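Local coordinates for protein HTH-type transcriptional activator AmpR (Pseudomonas aeruginosa PAO1, PDB 5MMH) that activates transcription of the AmpC beta-lactamase gene by binding its promoter, its effector domain recognising muropeptides derived from the cell wall, at residues 75-83 with 203-214; 114-122 with 172-180. All blocks are in the same frame, centred on the assembly; numbering follows the deposited sequence.

Contact 1. Residues 75-83 with 203-214; sequences ALALFEAPL and LLEMAAVEARGR
The phenyl ring of F79 is covered on one face by the methylene carbon CG of E210, a CH-pi contact in which E210 CG sits 3.7 Å from the F79 ring centroid and only 2° off the ring normal. F79 holds CG between its backbone N and carbonyl carbon, directing the ring at the helix; E210 has CG opposite its own N, beside the carbonyl carbon, which puts that carbon over the ring, and the bend at chi2 then carries the carboxylate toward R214. A207 meets the same ring at its edge, with A207 CB 4.0 Å from F79 CD2, and the A211 methyl touches F79 CB. Upstream, L78 CB packs on A207 CB, and its CD2 reaches L203 CD2 at 3.9 Å, the two leucine side chains crossing at about a right angle; L204 CD2 approaches the same L78 methyl. At the C-terminal end the guanidinium of R214 stands nearly perpendicular to the F79 ring (88°), its NH2 approaching F79 CD1 obliquely. R214 NH2 donates to E210 OE1 at 2.6 Å, close to the guanidinium plane and onto the anti lone pair, forming a salt bridge that ties together two residues that both touch the ring. R214 NH1 donates to the backbone O of E80; the modelled NH1 to O separation, 2.4 Å, is very short, so its exact length is doubtful. The E80 carboxylate turns to S178, outside both segments. In the fold, helix 194-215 packs against strand 73-86 of the mixed sheet, the local axes 7.3 Å apart at 32°, while W26 of helix 20-37 meets the F79 ring and strand 181-187 pairs with the strand through its backbone.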
loop_
_atom_site.group_PDB
_atom_site.type_symbol
_atom_site.label_atom_id
_atom_site.label_comp_id
_atom_site.label_asym_id
_atom_site.label_seq_id
_atom_site.Cartn_x
_atom_site.Cartn_y
_atom_site.Cartn_z
ATOM N N ALA A 75 -15.350 -16.066 -10.210
ATOM C CA ALA A 75 -14.375 -15.074 -10.657
ATOM C C ALA A 75 -14.346 -14.956 -12.180
ATOM O O ALA A 75 -14.179 -15.957 -12.882
ATOM C CB ALA A 75 -12.982 -15.417 -10.141
ATOM N N LEU A 76 -14.475 -13.721 -12.674
ATOM C CA LEU A 76 -14.400 -13.379 -14.091
ATOM C C LEU A 76 -13.059 -12.727 -14.392
ATOM O O LEU A 76 -12.709 -11.711 -13.779
ATOM C CB LEU A 76 -15.517 -12.412 -14.494
ATOM C CG LEU A 76 -16.921 -12.881 -14.869
ATOM C CD1 LEU A 76 -17.288 -14.209 -14.210
ATOM C CD2 LEU A 76 -17.944 -11.792 -14.521
ATOM N N ALA A 77 -12.332 -13.274 -15.359
ATOM C CA ALA A 77 -11.027 -12.718 -15.694
ATOM C C ALA A 77 -11.155 -11.330 -16.306
ATOM O O ALA A 77 -12.054 -11.067 -17.109
ATOM C CB ALA A 77 -10.295 -13.628 -16.659
ATOM N N LEU A 78 -10.255 -10.429 -15.910
ATOM C CA LEU A 78 -10.161 -9.111 -16.538
ATOM C C LEU A 78 -9.010 -9.051 -17.538
ATOM O O LEU A 78 -9.257 -8.909 -18.740
ATOM C CB LEU A 78 -10.035 -8.013 -15.465
ATOM C CG LEU A 78 -11.187 -8.036 -14.447
ATOM C CD1 LEU A 78 -10.918 -7.197 -13.185
ATOM C CD2 LEU A 78 -12.475 -7.596 -15.130
ATOM N N PHE A 79 -7.766 -9.208 -17.072
ATOM C CA PHE A 79 -6.588 -9.201 -17.931
ATOM C C PHE A 79 -5.383 -9.688 -17.129
ATOM O O PHE A 79 -5.366 -9.593 -15.898
ATOM C CB PHE A 79 -6.329 -7.803 -18.541
ATOM C CG PHE A 79 -6.295 -6.647 -17.523
ATOM C CD1 PHE A 79 -5.132 -6.328 -16.848
ATOM C CD2 PHE A 79 -7.411 -5.851 -17.305
ATOM C CE1 PHE A 79 -5.087 -5.259 -15.932
ATOM C CE2 PHE A 79 -7.381 -4.781 -16.400
ATOM C CZ PHE A 79 -6.220 -4.484 -15.707
ATOM N N GLU A 80 -4.393 -10.228 -17.845
ATOM C CA GLU A 80 -3.117 -10.652 -17.269
ATOM C C GLU A 80 -2.328 -9.465 -16.727
ATOM O O GLU A 80 -2.393 -8.348 -17.248
ATOM C CB GLU A 80 -2.229 -11.343 -18.321
ATOM C CG GLU A 80 -2.608 -12.737 -18.764
ATOM C CD GLU A 80 -1.695 -13.270 -19.885
ATOM O OE1 GLU A 80 -0.517 -13.570 -19.595
ATOM O OE2 GLU A 80 -2.146 -13.374 -21.056
ATOM N N ALA A 81 -1.527 -9.720 -15.699
ATOM C CA ALA A 81 -0.585 -8.718 -15.195
ATOM C C ALA A 81 0.778 -9.381 -15.084
ATOM O O ALA A 81 1.169 -9.838 -14.002
ATOM C CB ALA A 81 -1.038 -8.130 -13.857
ATOM N N PRO A 82 1.526 -9.454 -16.185
ATOM C CA PRO A 82 2.858 -10.054 -16.120
ATOM C C PRO A 82 3.764 -9.215 -15.245
ATOM O O PRO A 82 3.640 -7.990 -15.171
ATOM C CB PRO A 82 3.339 -10.045 -17.577
ATOM C CG PRO A 82 2.131 -9.718 -18.391
ATOM C CD PRO A 82 1.248 -8.902 -17.521
ATOM N N LEU A 83 4.689 -9.895 -14.591
ATOM C CA LEU A 83 5.612 -9.282 -13.650
ATOM C C LEU A 83 6.940 -8.976 -14.335
ATOM O O LEU A 83 7.452 -9.792 -15.109
ATOM C CB LEU A 83 5.851 -10.212 -12.460
ATOM C CG LEU A 83 4.644 -10.557 -11.595
ATOM C CD1 LEU A 83 5.069 -11.358 -10.375
ATOM C CD2 LEU A 83 3.929 -9.286 -11.172
ATOM N N LEU A 203 -17.012 -2.610 -16.612
ATOM C CA LEU A 203 -15.650 -3.009 -16.256
ATOM C C LEU A 203 -15.066 -3.978 -17.277
ATOM O O LEU A 203 -13.861 -3.929 -17.569
ATOM C CB LEU A 203 -15.619 -3.629 -14.864
ATOM C CG LEU A 203 -14.270 -4.139 -14.356
ATOM C CD1 LEU A 203 -13.308 -2.987 -14.089
ATOM C CD2 LEU A 203 -14.505 -4.970 -13.108
ATOM N N LEU A 204 -15.901 -4.868 -17.824
ATOM C CA LEU A 204 -15.433 -5.798 -18.857
ATOM C C LEU A 204 -15.053 -5.068 -20.140
ATOM O O LEU A 204 -14.064 -5.421 -20.785
ATOM C CB LEU A 204 -16.503 -6.851 -19.141
ATOM C CG LEU A 204 -16.643 -7.869 -18.008
ATOM C CD1 LEU A 204 -17.770 -8.868 -18.284
ATOM C CD2 LEU A 204 -15.326 -8.605 -17.785
ATOM N N GLU A 205 -15.841 -4.074 -20.541
ATOM C CA GLU A 205 -15.467 -3.242 -21.684
ATOM C C GLU A 205 -14.095 -2.606 -21.472
ATOM O O GLU A 205 -13.205 -2.714 -22.323
ATOM C CB GLU A 205 -16.523 -2.168 -21.898
ATOM C CG GLU A 205 -16.276 -1.276 -23.093
ATOM C CD GLU A 205 -17.416 -0.298 -23.295
ATOM O OE1 GLU A 205 -17.187 0.930 -23.183
ATOM O OE2 GLU A 205 -18.554 -0.768 -23.538
ATOM N N MET A 206 -13.908 -1.935 -20.335
ATOM C CA MET A 206 -12.617 -1.320 -20.040
ATOM C C MET A 206 -11.506 -2.363 -19.975
ATOM O O MET A 206 -10.382 -2.109 -20.407
ATOM C CB MET A 206 -12.677 -0.544 -18.718
ATOM C CG MET A 206 -13.634 0.649 -18.688
ATOM S SD MET A 206 -13.407 1.931 -19.953
ATOM C CE MET A 206 -11.824 2.618 -19.574
ATOM N N ALA A 207 -11.788 -3.540 -19.426
ATOM C CA ALA A 207 -10.744 -4.551 -19.356
ATOM C C ALA A 207 -10.349 -5.025 -20.751
ATOM O O ALA A 207 -9.162 -5.247 -21.019
ATOM C CB ALA A 207 -11.202 -5.719 -18.484
ATOM N N ALA A 208 -11.326 -5.156 -21.663
ATOM C CA ALA A 208 -11.018 -5.626 -23.010
ATOM C C ALA A 208 -10.099 -4.655 -23.732
ATOM O O ALA A 208 -9.208 -5.075 -24.469
ATOM C CB ALA A 208 -12.308 -5.841 -23.808
ATOM N N VAL A 209 -10.290 -3.347 -23.525
ATOM C CA VAL A 209 -9.385 -2.363 -24.118
ATOM C C VAL A 209 -7.981 -2.519 -23.550
ATOM O O VAL A 209 -6.986 -2.265 -24.238
ATOM C CB VAL A 209 -9.939 -0.937 -23.888
ATOM C CG1 VAL A 209 -8.889 0.129 -24.261
ATOM C CG2 VAL A 209 -11.250 -0.739 -24.664
ATOM N N GLU A 210 -7.863 -2.943 -22.290
ATOM C CA GLU A 210 -6.532 -3.065 -21.712
ATOM C C GLU A 210 -5.836 -4.309 -22.260
ATOM O O GLU A 210 -4.682 -4.246 -22.698
ATOM C CB GLU A 210 -6.625 -3.077 -20.174
ATOM C CG GLU A 210 -5.307 -3.350 -19.411
ATOM C CD GLU A 210 -4.291 -2.175 -19.405
ATOM O OE1 GLU A 210 -3.101 -2.430 -19.109
ATOM O OE2 GLU A 210 -4.658 -1.012 -19.685
ATOM N N ALA A 211 -6.539 -5.447 -22.283
ATOM C CA ALA A 211 -5.921 -6.661 -22.805
ATOM C C ALA A 211 -5.553 -6.478 -24.264
ATOM O O ALA A 211 -4.479 -6.896 -24.699
ATOM C CB ALA A 211 -6.860 -7.858 -22.633
ATOM N N ARG A 212 -6.442 -5.844 -25.028
ATOM C CA ARG A 212 -6.195 -5.545 -26.437
ATOM C C ARG A 212 -4.962 -4.664 -26.602
ATOM O O ARG A 212 -4.136 -4.890 -27.495
ATOM C CB ARG A 212 -7.446 -4.858 -26.984
ATOM C CG ARG A 212 -7.678 -4.772 -28.439
ATOM C CD ARG A 212 -9.089 -4.194 -28.627
ATOM N NE ARG A 212 -10.108 -5.184 -28.276
ATOM C CZ ARG A 212 -11.259 -4.931 -27.644
ATOM N NH1 ARG A 212 -11.572 -3.695 -27.239
ATOM N NH2 ARG A 212 -12.099 -5.940 -27.414
ATOM N N GLY A 213 -4.806 -3.671 -25.715
ATOM C CA GLY A 213 -3.687 -2.752 -25.807
ATOM C C GLY A 213 -2.329 -3.418 -25.684
ATOM O O GLY A 213 -1.352 -2.955 -26.287
ATOM N N ARG A 214 -2.242 -4.518 -24.934
ATOM C CA ARG A 214 -0.929 -5.115 -24.708
ATOM C C ARG A 214 -0.447 -6.002 -25.843
ATOM O O ARG A 214 0.763 -6.227 -25.955
ATOM C CB ARG A 214 -0.921 -5.889 -23.392
ATOM C CG ARG A 214 -0.987 -4.893 -22.283
ATOM C CD ARG A 214 -0.497 -5.373 -20.992
ATOM N NE ARG A 214 -1.318 -4.758 -19.952
ATOM C CZ ARG A 214 -1.839 -5.409 -18.923
ATOM N NH1 ARG A 214 -1.588 -6.703 -18.787
ATOM N NH2 ARG A 214 -2.580 -4.759 -18.044
#

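Contact 2. Residues 114-122 with 172-180; sequences EWPLWFQAA and PFATEVSTG
With chi1 at -177°, W118 swings its indole CG opposite the backbone N and lays the ring along the segment 172-180, while T175, with CG2 likewise opposite its own N, presents that methyl to the ring and to the end of the helix. T175 CG2 lies over one indole face, 4.2 Å from the centroid of the W118 five-membered ring and 25° off its normal, a CH-pi contact displaced toward the rim. The same methyl is 3.6 Å from A122 N and also touches A121, so it fills the corner between the indole and the last helical turn. The pyrrole N-H is used as well: W118 NE1 donates to T175 O at 3.0 Å with an N-H...O angle of 151°, the donor standing well above the carbonyl plane. T175 O also receives T84 OG1 as a partner, so two groups grip this backbone oxygen. V177 straddles the helix surface with its two methyls: CG1 comes to the indole edge, 3.7 Å from W118 CD1, and CG2 lies against L117 CB. At the six-membered end of the indole, W118 CH2 meets F173 CD2 at 3.9 Å, the side chains crossing at about a right angle. Toward the helix start, L117 CD1 touches T179 CG2, and one water joins T179 OG1 to E114 OE2, a carboxylate oxygen also in a salt bridge with R111. The arrangement is helix-on-loop packing at the surface of the LysR-type effector-binding domain, a periplasmic-binding-protein-like fold: helix 114-121 is fastened, through an indole bonded to a main-chain carbonyl, to the extended connection leading into strand 181-187.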
loop_
_atom_site.group_PDB
_atom_site.type_symbol
_atom_site.label_atom_id
_atom_site.label_comp_id
_atom_site.label_asym_id
_atom_site.label_seq_id
_atom_site.Cartn_x
_atom_site.Cartn_y
_atom_site.Cartn_z
ATOM N N GLU A 114 7.721 -15.969 -7.232
ATOM C CA GLU A 114 7.735 -15.032 -8.346
ATOM C C GLU A 114 9.156 -14.784 -8.840
ATOM O O GLU A 114 9.414 -14.803 -10.050
ATOM C CB GLU A 114 7.062 -13.729 -7.934
ATOM C CG GLU A 114 5.591 -13.890 -7.552
ATOM C CD GLU A 114 4.912 -12.547 -7.240
ATOM O OE1 GLU A 114 5.633 -11.556 -6.986
ATOM O OE2 GLU A 114 3.661 -12.473 -7.261
ATOM N N TRP A 115 10.099 -14.554 -7.919
ATOM C CA TRP A 115 11.486 -14.333 -8.328
ATOM C C TRP A 115 12.125 -15.548 -8.993
ATOM O O TRP A 115 12.785 -15.370 -10.032
ATOM C CB TRP A 115 12.329 -13.864 -7.136
ATOM C CG TRP A 115 12.264 -12.406 -6.924
ATOM C CD1 TRP A 115 11.562 -11.763 -5.968
ATOM C CD2 TRP A 115 12.904 -11.396 -7.710
ATOM N NE1 TRP A 115 11.723 -10.406 -6.097
ATOM C CE2 TRP A 115 12.549 -10.156 -7.160
ATOM C CE3 TRP A 115 13.744 -11.421 -8.832
ATOM C CZ2 TRP A 115 13.005 -8.947 -7.679
ATOM C CZ3 TRP A 115 14.186 -10.216 -9.359
ATOM C CH2 TRP A 115 13.820 -8.997 -8.774
ATOM N N PRO A 116 12.033 -16.771 -8.452
ATOM C CA PRO A 116 12.557 -17.915 -9.217
ATOM C C PRO A 116 11.867 -18.083 -10.558
ATOM O O PRO A 116 12.535 -18.381 -11.554
ATOM C CB PRO A 116 12.324 -19.117 -8.285
ATOM C CG PRO A 116 11.430 -18.640 -7.213
ATOM C CD PRO A 116 11.648 -17.166 -7.086
ATOM N N LEU A 117 10.556 -17.859 -10.632
ATOM C CA LEU A 117 9.877 -17.959 -11.923
ATOM C C LEU A 117 10.428 -16.950 -12.911
ATOM O O LEU A 117 10.635 -17.273 -14.084
ATOM C CB LEU A 117 8.373 -17.768 -11.756
ATOM C CG LEU A 117 7.623 -19.050 -11.379
ATOM C CD1 LEU A 117 6.148 -18.788 -11.131
ATOM C CD2 LEU A 117 7.808 -20.087 -12.476
ATOM N N TRP A 118 10.696 -15.724 -12.449
ATOM C CA TRP A 118 11.185 -14.701 -13.363
ATOM C C TRP A 118 12.605 -14.995 -13.820
ATOM O O TRP A 118 12.931 -14.793 -14.995
ATOM C CB TRP A 118 11.129 -13.329 -12.711
ATOM C CG TRP A 118 11.552 -12.221 -13.643
ATOM C CD1 TRP A 118 10.736 -11.479 -14.447
ATOM C CD2 TRP A 118 12.880 -11.718 -13.849
ATOM N NE1 TRP A 118 11.467 -10.550 -15.140
ATOM C CE2 TRP A 118 12.786 -10.673 -14.790
ATOM C CE3 TRP A 118 14.138 -12.043 -13.323
ATOM C CZ2 TRP A 118 13.903 -9.959 -15.230
ATOM C CZ3 TRP A 118 15.253 -11.328 -13.761
ATOM C CH2 TRP A 118 15.126 -10.300 -14.698
ATOM N N PHE A 119 13.471 -15.436 -12.901
ATOM C CA PHE A 119 14.835 -15.786 -13.288
ATOM C C PHE A 119 14.825 -16.856 -14.376
ATOM O O PHE A 119 15.542 -16.749 -15.376
ATOM C CB PHE A 119 15.635 -16.248 -12.065
ATOM C CG PHE A 119 16.183 -15.112 -11.223
ATOM C CD1 PHE A 119 16.738 -13.987 -11.820
ATOM C CD2 PHE A 119 16.126 -15.164 -9.838
ATOM C CE1 PHE A 119 17.233 -12.935 -11.048
ATOM C CE2 PHE A 119 16.621 -14.122 -9.056
ATOM C CZ PHE A 119 17.174 -13.002 -9.659
ATOM N N GLN A 120 13.997 -17.889 -14.202
ATOM C CA GLN A 120 13.790 -18.874 -15.255
ATOM C C GLN A 120 13.486 -18.198 -16.581
ATOM O O GLN A 120 14.212 -18.365 -17.563
ATOM C CB GLN A 120 12.646 -19.796 -14.878
ATOM C CG GLN A 120 13.013 -20.925 -13.985
ATOM C CD GLN A 120 11.944 -21.978 -14.039
ATOM O OE1 GLN A 120 10.964 -21.840 -14.787
ATOM N NE2 GLN A 120 12.115 -23.039 -13.264
ATOM N N ALA A 121 12.414 -17.407 -16.615
ATOM C CA ALA A 121 12.042 -16.716 -17.844
ATOM C C ALA A 121 13.205 -15.923 -18.435
ATOM O O ALA A 121 13.260 -15.718 -19.651
ATOM C CB ALA A 121 10.851 -15.799 -17.582
ATOM N N ALA A 122 14.140 -15.478 -17.606
ATOM C CA ALA A 122 15.316 -14.763 -18.092
ATOM C C ALA A 122 16.450 -15.694 -18.501
ATOM O O ALA A 122 17.489 -15.209 -18.955
ATOM C CB ALA A 122 15.832 -13.787 -17.027
ATOM N N PRO A 172 14.541 -2.084 -16.341
ATOM C CA PRO A 172 15.871 -2.365 -16.905
ATOM C C PRO A 172 15.941 -3.533 -17.875
ATOM O O PRO A 172 16.870 -3.553 -18.693
ATOM C CB PRO A 172 16.730 -2.651 -15.661
ATOM C CG PRO A 172 15.750 -2.997 -14.581
ATOM C CD PRO A 172 14.528 -2.197 -14.871
ATOM N N PHE A 173 15.028 -4.507 -17.812
ATOM C CA PHE A 173 15.080 -5.669 -18.695
ATOM C C PHE A 173 13.741 -5.892 -19.386
ATOM O O PHE A 173 12.687 -5.444 -18.920
ATOM C CB PHE A 173 15.464 -6.947 -17.943
ATOM C CG PHE A 173 16.654 -6.783 -17.043
ATOM C CD1 PHE A 173 17.928 -6.619 -17.572
ATOM C CD2 PHE A 173 16.499 -6.782 -15.665
ATOM C CE1 PHE A 173 19.031 -6.471 -16.738
ATOM C CE2 PHE A 173 17.595 -6.629 -14.824
ATOM C CZ PHE A 173 18.863 -6.472 -15.361
ATOM N N ALA A 174 13.796 -6.630 -20.496
ATOM C CA ALA A 174 12.601 -6.965 -21.262
ATOM C C ALA A 174 11.848 -8.170 -20.707
ATOM O O ALA A 174 10.631 -8.278 -20.909
ATOM C CB ALA A 174 12.972 -7.223 -22.726
ATOM N N THR A 175 12.536 -9.070 -20.013
ATOM C CA THR A 175 11.921 -10.317 -19.577
ATOM C C THR A 175 10.703 -10.065 -18.687
ATOM O O THR A 175 10.762 -9.269 -17.739
ATOM C CB THR A 175 12.959 -11.164 -18.833
ATOM O OG1 THR A 175 14.046 -11.474 -19.709
ATOM C CG2 THR A 175 12.347 -12.471 -18.355
ATOM N N GLU A 176 9.591 -10.736 -19.011
ATOM C CA GLU A 176 8.395 -10.817 -18.175
ATOM C C GLU A 176 8.170 -12.261 -17.755
ATOM O O GLU A 176 8.729 -13.193 -18.334
ATOM C CB GLU A 176 7.126 -10.356 -18.905
ATOM C CG GLU A 176 7.129 -8.976 -19.471
ATOM C CD GLU A 176 5.833 -8.671 -20.173
ATOM O OE1 GLU A 176 5.123 -9.636 -20.530
ATOM O OE2 GLU A 176 5.521 -7.479 -20.380
ATOM N N VAL A 177 7.287 -12.437 -16.777
ATOM C CA VAL A 177 6.752 -13.746 -16.433
ATOM C C VAL A 177 5.297 -13.571 -16.030
ATOM O O VAL A 177 4.947 -12.633 -15.302
ATOM C CB VAL A 177 7.568 -14.424 -15.315
ATOM C CG1 VAL A 177 7.624 -13.528 -14.043
ATOM C CG2 VAL A 177 6.994 -15.784 -15.002
ATOM N N SER A 178 4.454 -14.480 -16.503
ATOM C CA SER A 178 3.011 -14.435 -16.296
ATOM C C SER A 178 2.671 -15.339 -15.125
ATOM O O SER A 178 2.712 -16.564 -15.253
ATOM C CB SER A 178 2.267 -14.897 -17.552
ATOM O OG SER A 178 2.156 -13.874 -18.526
ATOM N N THR A 179 2.332 -14.754 -13.983
ATOM C CA THR A 179 1.975 -15.563 -12.828
ATOM C C THR A 179 0.516 -15.432 -12.417
ATOM O O THR A 179 0.030 -16.288 -11.675
ATOM C CB THR A 179 2.850 -15.202 -11.623
ATOM O OG1 THR A 179 2.568 -13.859 -11.217
ATOM C CG2 THR A 179 4.313 -15.310 -11.995
ATOM N N GLY A 180 -0.186 -14.400 -12.875
ATOM C CA GLY A 180 -1.559 -14.202 -12.456
ATOM C C GLY A 180 -2.239 -13.120 -13.262
ATOM O O GLY A 180 -1.634 -12.472 -14.119
HETATM O O HOH W 1 2.302 -14.392 -8.139
#

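How the contacts relate
After the first strands and helices, the chain from the N terminus reaches strand 73-86, which supplies residues 75-83, then helix 114-121, the connection 172-180 and finally helix 194-215. Contact 2 closes a loop of 49 intervening residues, nested wholly inside the 119-residue loop closed by contact 1. Their centres lie 20 Å apart, yet their segments touch directly: L83 N and V177 O are 2.8 Å apart, a probable hydrogen bond, the E80 and S178 side chains make another, and L83 packs on E114. Residues 75-83 and 172-180 thus link contact 1, which joins the mixed sheet to the C-terminal helix, with contact 2, which holds helix 114-121.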